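Phosphotriesterase homology protein (PDB 1BF6) hydrolyses phosphorylated glyceryl acetates and some aromatic acetates and propionates, using two zinc ions per subunit. Local coordinates at residues A[262-265]-A[266-269]. Sequence-based numbering, arbitrary orientation.
Sequences TTFI and PQLR
T263 and Q267 are joined by the first of three consecutive i to i+4 backbone bonds, Q267 N to T263 O at 3.2 Å, in a proline-kinked alpha helix. Helix 259-270 lies on the outside of the TIM-barrel domain. The kink is at P266, whose ring nitrogen has no hydrogen to give to T262 O. The ring lies against the preceding turn instead, with CG 3.6 Å from T262 O. Beyond the kink the bonds continue from L268 N to F264 O and from R269 N to I265 O.

Q267 runs alongside T263, both side chains pointing the same way. With CG beside its own backbone N (chi1 -65°) and the chain extended beyond, Q267 carries OE1 to 3.8 Å from T263 CG2. Q267 also touches I222 of helix 218-230. An alanine here is likely to leave T263 CG2 and I222 without the cover of this side chain. F264, I265 and L268 are buried. I265 CD1 meets L268 CD2 at 3.9 Å, while F264 packs on helix 218-230 and L268 on M281 of helix 275-289. R269 bends back at chi3 (-59°), so that I265 O sits over one face of its guanidinium, offset toward the rim. Q275 OE1 accepts a hydrogen bond from R269 NH1, and I265 CG2 touches that same nitrogen at 3.5 Å.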
ATOM      1  N   THR A 262      -2.977 -17.710   6.086  1.00 11.54           N
ATOM      2  CA  THR A 262      -2.812 -18.860   6.978  1.00 10.76           C
ATOM      3  C   THR A 262      -3.373 -18.586   8.364  1.00 10.46           C
ATOM      4  O   THR A 262      -3.808 -19.514   9.055  1.00 10.92           O
ATOM      5  CB  THR A 262      -1.327 -19.264   7.139  1.00 10.77           C
ATOM      6  OG1 THR A 262      -0.612 -18.209   7.797  1.00  9.25           O
ATOM      7  CG2 THR A 262      -0.690 -19.558   5.788  1.00 12.63           C
ATOM      8  N   THR A 263      -3.438 -17.310   8.746  1.00  7.85           N
ATOM      9  CA  THR A 263      -3.910 -16.951  10.073  1.00  6.69           C
ATOM     10  C   THR A 263      -5.021 -15.913  10.202  1.00  6.84           C
ATOM     11  O   THR A 263      -6.034 -16.184  10.837  1.00  7.41           O
ATOM     12  CB  THR A 263      -2.707 -16.508  10.963  1.00  6.60           C
ATOM     13  OG1 THR A 263      -1.684 -17.507  10.917  1.00  9.00           O
ATOM     14  CG2 THR A 263      -3.133 -16.267  12.387  1.00  8.07           C
ATOM     15  N   PHE A 264      -4.844 -14.725   9.615  1.00  4.98           N
ATOM     16  CA  PHE A 264      -5.846 -13.676   9.760  1.00  4.75           C
ATOM     17  C   PHE A 264      -7.206 -13.972   9.124  1.00  4.21           C
ATOM     18  O   PHE A 264      -8.230 -13.840   9.789  1.00  6.26           O
ATOM     19  CB  PHE A 264      -5.319 -12.330   9.251  1.00  3.58           C
ATOM     20  CG  PHE A 264      -6.223 -11.170   9.587  1.00  5.06           C
ATOM     21  CD1 PHE A 264      -6.223 -10.618  10.861  1.00  5.93           C
ATOM     22  CD2 PHE A 264      -7.099 -10.643   8.630  1.00  6.53           C
ATOM     23  CE1 PHE A 264      -7.077  -9.559  11.188  1.00  7.39           C
ATOM     24  CE2 PHE A 264      -7.949  -9.587   8.954  1.00  8.06           C
ATOM     25  CZ  PHE A 264      -7.938  -9.049  10.230  1.00  8.78           C
ATOM     26  N   ILE A 265      -7.218 -14.331   7.841  1.00  6.75           N
ATOM     27  CA  ILE A 265      -8.479 -14.639   7.154  1.00  6.62           C
ATOM     28  C   ILE A 265      -9.202 -15.821   7.833  1.00  7.98           C
ATOM     29  O   ILE A 265     -10.424 -15.797   7.971  1.00  6.90           O
ATOM     30  CB  ILE A 265      -8.282 -14.828   5.622  1.00  9.15           C
ATOM     31  CG1 ILE A 265      -7.872 -13.484   4.989  1.00  8.26           C
ATOM     32  CG2 ILE A 265      -9.570 -15.351   4.959  1.00  6.28           C
ATOM     33  CD1 ILE A 265      -8.862 -12.345   5.251  1.00  9.52           C
ATOM     34  N   PRO A 266      -8.460 -16.877   8.247  1.00  7.63           N
ATOM     35  CA  PRO A 266      -9.162 -17.984   8.922  1.00  6.84           C
ATOM     36  C   PRO A 266      -9.877 -17.483  10.188  1.00  7.29           C
ATOM     37  O   PRO A 266     -11.011 -17.865  10.446  1.00  7.95           O
ATOM     38  CB  PRO A 266      -8.033 -18.953   9.238  1.00  4.41           C
ATOM     39  CG  PRO A 266      -7.189 -18.849   8.017  1.00  8.90           C
ATOM     40  CD  PRO A 266      -7.127 -17.318   7.803  1.00  5.98           C
ATOM     41  N   GLN A 267      -9.256 -16.566  10.937  1.00  7.74           N
ATOM     42  CA  GLN A 267      -9.881 -16.014  12.148  1.00  9.73           C
ATOM     43  C   GLN A 267     -11.090 -15.162  11.786  1.00  8.90           C
ATOM     44  O   GLN A 267     -12.082 -15.137  12.508  1.00  8.79           O
ATOM     45  CB  GLN A 267      -8.879 -15.186  12.976  1.00 12.10           C
ATOM     46  CG  GLN A 267      -7.734 -16.010  13.563  1.00 17.00           C
ATOM     47  CD  GLN A 267      -6.607 -15.162  14.169  1.00 22.44           C
ATOM     48  OE1 GLN A 267      -5.840 -15.649  15.002  1.00 26.32           O
ATOM     49  NE2 GLN A 267      -6.483 -13.913  13.728  1.00 19.62           N
ATOM     50  N   LEU A 268     -10.991 -14.463  10.654  1.00 10.31           N
ATOM     51  CA  LEU A 268     -12.073 -13.623  10.159  1.00  9.35           C
ATOM     52  C   LEU A 268     -13.263 -14.525   9.777  1.00  7.16           C
ATOM     53  O   LEU A 268     -14.403 -14.249  10.145  1.00  7.44           O
ATOM     54  CB  LEU A 268     -11.589 -12.826   8.942  1.00 12.12           C
ATOM     55  CG  LEU A 268     -12.503 -11.701   8.451  1.00 12.40           C
ATOM     56  CD1 LEU A 268     -12.789 -10.739   9.594  1.00 13.50           C
ATOM     57  CD2 LEU A 268     -11.841 -10.972   7.280  1.00 12.05           C
ATOM     58  N   ARG A 269     -12.996 -15.599   9.043  1.00  7.60           N
ATOM     59  CA  ARG A 269     -14.061 -16.525   8.662  1.00  9.33           C
ATOM     60  C   ARG A 269     -14.678 -17.166   9.918  1.00 10.48           C
ATOM     61  O   ARG A 269     -15.901 -17.322  10.017  1.00 10.64           O
ATOM     62  CB  ARG A 269     -13.544 -17.602   7.705  1.00  8.06           C
ATOM     63  CG  ARG A 269     -13.271 -17.110   6.283  1.00  8.92           C
ATOM     64  CD  ARG A 269     -13.072 -18.256   5.317  1.00 11.40           C
ATOM     65  NE  ARG A 269     -11.957 -19.111   5.724  1.00 11.10           N
ATOM     66  CZ  ARG A 269     -10.792 -19.197   5.087  1.00 14.34           C
ATOM     67  NH1 ARG A 269     -10.573 -18.513   3.969  1.00  9.94           N
ATOM     68  NH2 ARG A 269      -9.843 -19.998   5.563  1.00 15.27           N
TER